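Local coordinates for fervidolysin (Fervidobacterium pennivorans, PDB 1R6V), which degrades keratin into peptides as a subtilisin-like serine protease, allowing its bacterium to grow on native feathers, at residues Y96-I101 and N241-D246; H266-W271 and Q305-Y310. The protein carries 1 engineered substitution. All blocks are in the same frame, centred on the assembly; numbering follows the deposited sequence.

Contact 1: residues Y96-I101 and N241-D246; sequences YKRELI and NGYVGD
Arg98 lays its aliphatic stem over the Tyr243 ring and turns its guanidinium onto the carboxylate of Asp246. Arg98 CB stands over the middle of the ring, 3.6 Å from the Tyr243 centroid in a CH-pi contact, and Arg98 CG presses on Tyr243 CE2 at 3.2 Å. A bend at chi2 (-74°) carries the chain along the ring toward the hydroxyl end, leaving the guanidinium almost perpendicular to the ring. The salt bridge is side-on: Arg98 NE meets the syn lone pair of Asp246 OD1 at 3.0 Å in a nearly straight bond, while NH2 reaches OD2 from above the carboxylate plane. Tyr243 OH takes the anti lone pair of Asp246 OD1 at 2.6 Å, and Tyr96 N comes to Asp246 OD2 at 2.9 Å from the face opposite NH2. Four donors thus fix the rotation of this buried carboxylate, whose charge the start of helix 246-258 may further stabilise. Shortening Asp246 to an alanine is likely to leave the Arg98 guanidinium without its counter-charge, still tied through NH1 to Gly272 O, and the Tyr243 hydroxyl freer to turn. The other end is looser and wetter. Exposed Asn241 gives ND2 to Arg98 O at 3.1 Å and closes an Asx turn through OD1 to Tyr243 N; one water accepts from Arg98 N and donates weakly to Asn241 OD1, another accepts from Asn241 ND2 and donates weakly to Glu99 OE2. This propeptide segment, paired antiparallel with strand 263-269 near the active site, is consistent with the product-like propeptide tail in the subtilase substrate cleft.

Contact 2: residues H266-W271 and Q305-Y310; sequences HSWGGW and QYPAGY
Gly270 and Tyr306 exchange two backbone hydrogen bonds, Gly270 N to Tyr306 O at 2.9 Å and Tyr306 N to Gly270 O at 3.0 Å, forming a single antiparallel bridge. The 305-310 segment sets two residues, Gln305 and Tyr306, against the one Gly270, a classic beta bulge. Gly269, without a side chain, lets Tyr306 O approach its CA to 3.1 Å. Next along, Pro307 sets CD over one face of the Trp268 indole, 3.6 Å from the centroid of the six-membered ring, a CH-pi contact in which Pro307 CG reaches toward CZ2. Trp268 CG sits between backbone N and carbonyl carbon (chi1 57°), which swings the indole to the proline. The Tyr306-Pro307 peptide is cis, and from this turn of the chain Pro307 CD meets the indole while Tyr306 O stays bonded to Gly270 N. At the far end, Trp271 O lies at the Tyr306 ring edge, in its plane, 3.6 Å from CD1. Behind the indole, His266 ND1 accepts from Trp268 NE1 at 3.0 Å, which helps to hold the ring's rotation. A water accepts from Ala308 N and lies against Trp268 O, and a type I turn from Pro307 to Tyr310 shapes the loop. Farther out, the His266 backbone bonds to strand 290-294, and helix 275-286 packs Phe281 on His266 and Pro307 and Met277 on Trp268. The contact thus fastens the loop ahead of strand 314-322 to the end of strand 263-269, with helix 275-286 alongside.

In the fold
The two contacts lie on neighbouring strands of one sheet. Strand 99-100 runs antiparallel beside 263-269, with Glu99 N to Gly269 O and Ile101 N to Ser267 O as probable hydrogen bonds, so the propeptide strand sits between the 241-246 loop of contact 1 and the 266-271 segment of contact 2. Both are partly buried, but contact 2 lies deeper, its centre about 7 Å from the centre of the chain against about 13 Å for contact 1, whose exposed Asn241 and Glu99 end meets water. Contact 1 joins propeptide to catalytic domain mainly by charge and side-chain hydrogen bonds; contact 2, within the catalytic domain, relies on backbone bonding and tryptophan-proline packing. Arg98 NH1 packs against Gly270 O and Tyr306 O.

Contact 1: residues Y96-I101 and N241-D246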
# COMPACT_ATOMS: atom_id res chain seq x y z
N TYR A 96 -1.78 -3.80 -8.88
CA TYR A 96 -0.44 -4.35 -8.92
C TYR A 96 -0.37 -5.86 -8.70
O TYR A 96 -1.30 -6.47 -8.18
CB TYR A 96 0.43 -3.63 -7.90
CG TYR A 96 0.66 -2.18 -8.26
CD1 TYR A 96 -0.15 -1.18 -7.72
CD2 TYR A 96 1.66 -1.81 -9.15
CE1 TYR A 96 0.04 0.16 -8.06
CE2 TYR A 96 1.86 -0.45 -9.50
CZ TYR A 96 1.04 0.52 -8.94
OH TYR A 96 1.20 1.84 -9.26
N LYS A 97 0.74 -6.46 -9.11
CA LYS A 97 0.93 -7.89 -8.94
C LYS A 97 1.16 -8.21 -7.46
O LYS A 97 1.89 -7.49 -6.77
CB LYS A 97 2.15 -8.37 -9.74
CG LYS A 97 2.03 -8.20 -11.25
CD LYS A 97 1.01 -9.14 -11.87
CE LYS A 97 0.98 -9.02 -13.38
NZ LYS A 97 2.34 -9.22 -13.96
N ARG A 98 0.51 -9.27 -6.98
CA ARG A 98 0.70 -9.71 -5.58
C ARG A 98 0.83 -11.22 -5.57
O ARG A 98 0.30 -11.90 -6.44
CB ARG A 98 -0.49 -9.37 -4.69
CG ARG A 98 -0.97 -7.95 -4.76
CD ARG A 98 -0.08 -6.95 -4.06
NE ARG A 98 -0.60 -5.61 -4.28
CZ ARG A 98 0.07 -4.48 -4.07
NH1 ARG A 98 1.32 -4.52 -3.61
NH2 ARG A 98 -0.49 -3.31 -4.38
N GLU A 99 1.50 -11.75 -4.56
CA GLU A 99 1.64 -13.18 -4.45
C GLU A 99 1.39 -13.57 -3.02
O GLU A 99 1.64 -12.80 -2.10
CB GLU A 99 3.05 -13.61 -4.86
CG GLU A 99 3.43 -13.16 -6.25
CD GLU A 99 4.81 -13.62 -6.68
OE1 GLU A 99 5.80 -13.26 -6.00
OE2 GLU A 99 4.91 -14.34 -7.70
N LEU A 100 0.91 -14.79 -2.85
CA LEU A 100 0.68 -15.32 -1.52
C LEU A 100 2.05 -15.67 -0.96
O LEU A 100 2.92 -16.15 -1.68
CB LEU A 100 -0.17 -16.59 -1.64
CG LEU A 100 -0.83 -17.17 -0.40
CD1 LEU A 100 -1.97 -16.29 0.02
CD2 LEU A 100 -1.34 -18.59 -0.72
N ILE A 101 2.27 -15.39 0.32
CA ILE A 101 3.54 -15.74 0.96
C ILE A 101 3.31 -17.20 1.36
O ILE A 101 2.98 -17.52 2.50
CB ILE A 101 3.78 -14.85 2.19
CG1 ILE A 101 3.85 -13.39 1.75
CG2 ILE A 101 5.08 -15.25 2.90
CD1 ILE A 101 3.87 -12.38 2.90
N ASN A 241 -2.04 -15.89 -11.24
CA ASN A 241 -1.75 -16.81 -10.15
C ASN A 241 -2.95 -16.91 -9.21
O ASN A 241 -2.84 -17.39 -8.08
CB ASN A 241 -0.52 -16.35 -9.37
CG ASN A 241 -0.70 -14.98 -8.75
OD1 ASN A 241 -1.75 -14.34 -8.91
ND2 ASN A 241 0.32 -14.51 -8.04
N GLY A 242 -4.10 -16.45 -9.70
CA GLY A 242 -5.30 -16.52 -8.89
C GLY A 242 -5.58 -15.25 -8.09
O GLY A 242 -6.67 -15.11 -7.52
N TYR A 243 -4.61 -14.34 -8.03
CA TYR A 243 -4.82 -13.10 -7.28
C TYR A 243 -6.00 -12.37 -7.93
O TYR A 243 -6.00 -12.18 -9.15
CB TYR A 243 -3.59 -12.20 -7.32
CG TYR A 243 -3.77 -10.93 -6.52
CD1 TYR A 243 -4.17 -10.98 -5.19
CD2 TYR A 243 -3.54 -9.68 -7.10
CE1 TYR A 243 -4.35 -9.82 -4.44
CE2 TYR A 243 -3.72 -8.51 -6.36
CZ TYR A 243 -4.12 -8.60 -5.02
OH TYR A 243 -4.31 -7.43 -4.29
N VAL A 244 -6.98 -11.95 -7.13
CA VAL A 244 -8.17 -11.29 -7.67
C VAL A 244 -7.99 -9.83 -8.06
O VAL A 244 -8.86 -9.26 -8.70
CB VAL A 244 -9.37 -11.42 -6.69
CG1 VAL A 244 -9.67 -12.89 -6.44
CG2 VAL A 244 -9.07 -10.71 -5.36
N GLY A 245 -6.86 -9.23 -7.68
CA GLY A 245 -6.63 -7.84 -8.02
C GLY A 245 -6.78 -6.92 -6.81
O GLY A 245 -7.56 -7.21 -5.90
N ASP A 246 -6.06 -5.81 -6.82
CA ASP A 246 -6.12 -4.87 -5.69
C ASP A 246 -7.53 -4.31 -5.50
O ASP A 246 -7.95 -4.03 -4.36
CB ASP A 246 -5.14 -3.72 -5.90
CG ASP A 246 -3.68 -4.13 -5.77
OD1 ASP A 246 -3.38 -5.20 -5.20
OD2 ASP A 246 -2.81 -3.36 -6.23
O HOH W 1 -0.65 -11.14 -9.17
O HOH W 2 2.32 -16.45 -7.51

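Contact 2: residues H266-W271 and Q305-Y310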
# COMPACT_ATOMS: atom_id res chain seq x y z
N HIS A 266 -3.55 -11.51 7.06
CA HIS A 266 -3.04 -11.36 5.68
C HIS A 266 -1.64 -11.94 5.52
O HIS A 266 -0.74 -11.59 6.28
CB HIS A 266 -2.89 -9.89 5.30
CG HIS A 266 -4.16 -9.10 5.38
ND1 HIS A 266 -5.03 -8.96 4.31
CD2 HIS A 266 -4.70 -8.40 6.41
CE1 HIS A 266 -6.05 -8.21 4.69
NE2 HIS A 266 -5.87 -7.86 5.95
N SER A 267 -1.43 -12.80 4.52
CA SER A 267 -0.08 -13.30 4.27
C SER A 267 0.13 -13.30 2.77
O SER A 267 0.27 -14.36 2.14
CB SER A 267 0.11 -14.70 4.85
OG SER A 267 0.14 -14.62 6.28
N TRP A 268 0.14 -12.10 2.21
CA TRP A 268 0.33 -11.88 0.79
C TRP A 268 0.94 -10.51 0.58
O TRP A 268 1.00 -9.69 1.51
CB TRP A 268 -1.01 -11.95 0.06
CG TRP A 268 -2.05 -10.95 0.60
CD1 TRP A 268 -2.85 -11.10 1.70
CD2 TRP A 268 -2.34 -9.65 0.07
NE1 TRP A 268 -3.63 -9.97 1.88
CE2 TRP A 268 -3.33 -9.07 0.90
CE3 TRP A 268 -1.87 -8.91 -1.03
CZ2 TRP A 268 -3.86 -7.80 0.66
CZ3 TRP A 268 -2.39 -7.65 -1.26
CH2 TRP A 268 -3.37 -7.10 -0.42
N GLY A 269 1.42 -10.24 -0.62
CA GLY A 269 1.98 -8.93 -0.88
C GLY A 269 2.64 -8.76 -2.22
O GLY A 269 2.71 -9.70 -3.01
N GLY A 270 3.12 -7.55 -2.44
CA GLY A 270 3.78 -7.21 -3.69
C GLY A 270 4.49 -5.87 -3.58
O GLY A 270 4.26 -5.11 -2.64
N TRP A 271 5.34 -5.58 -4.56
CA TRP A 271 6.11 -4.34 -4.59
C TRP A 271 5.28 -3.05 -4.70
O TRP A 271 5.61 -2.03 -4.07
CB TRP A 271 7.09 -4.39 -5.78
CG TRP A 271 7.65 -3.05 -6.17
CD1 TRP A 271 8.71 -2.41 -5.61
CD2 TRP A 271 7.12 -2.15 -7.16
NE1 TRP A 271 8.87 -1.17 -6.18
CE2 TRP A 271 7.91 -0.98 -7.13
CE3 TRP A 271 6.04 -2.22 -8.05
CZ2 TRP A 271 7.66 0.11 -7.97
CZ3 TRP A 271 5.80 -1.13 -8.89
CH2 TRP A 271 6.60 0.02 -8.84
N GLN A 305 6.27 -5.97 -0.19
CA GLN A 305 6.44 -4.75 0.57
C GLN A 305 5.05 -4.32 1.07
O GLN A 305 4.92 -3.95 2.22
CB GLN A 305 7.04 -3.64 -0.30
CG GLN A 305 8.24 -4.05 -1.13
CD GLN A 305 9.51 -4.13 -0.31
OE1 GLN A 305 10.03 -3.11 0.16
NE2 GLN A 305 10.03 -5.35 -0.14
N TYR A 306 4.03 -4.37 0.21
CA TYR A 306 2.66 -3.98 0.61
C TYR A 306 1.67 -5.12 0.46
O TYR A 306 1.74 -5.89 -0.51
CB TYR A 306 2.21 -2.75 -0.19
CG TYR A 306 3.13 -1.57 0.01
CD1 TYR A 306 4.14 -1.29 -0.91
CD2 TYR A 306 3.04 -0.79 1.17
CE1 TYR A 306 5.06 -0.27 -0.67
CE2 TYR A 306 3.95 0.23 1.41
CZ TYR A 306 4.95 0.48 0.50
OH TYR A 306 5.87 1.46 0.78
N PRO A 307 0.66 -5.20 1.35
CA PRO A 307 0.33 -4.31 2.48
C PRO A 307 1.17 -4.28 3.75
O PRO A 307 0.91 -3.45 4.61
CB PRO A 307 -1.11 -4.68 2.80
CG PRO A 307 -1.08 -6.18 2.61
CD PRO A 307 -0.32 -6.30 1.26
N ALA A 308 2.16 -5.16 3.90
CA ALA A 308 2.97 -5.17 5.13
C ALA A 308 3.56 -3.80 5.47
O ALA A 308 3.67 -3.45 6.65
CB ALA A 308 4.11 -6.21 5.00
N GLY A 309 3.95 -3.05 4.45
CA GLY A 309 4.56 -1.74 4.65
C GLY A 309 3.65 -0.57 4.98
O GLY A 309 4.15 0.54 5.20
N TYR A 310 2.33 -0.76 5.00
CA TYR A 310 1.45 0.36 5.35
C TYR A 310 1.50 0.62 6.85
O TYR A 310 1.46 -0.32 7.65
CB TYR A 310 0.01 0.06 4.93
CG TYR A 310 -0.21 0.03 3.43
CD1 TYR A 310 -0.95 -0.99 2.84
CD2 TYR A 310 0.31 1.04 2.61
CE1 TYR A 310 -1.17 -1.02 1.46
CE2 TYR A 310 0.10 1.01 1.22
CZ TYR A 310 -0.65 -0.02 0.66
OH TYR A 310 -0.88 -0.04 -0.69
O HOH W 3 2.82 -7.63 2.32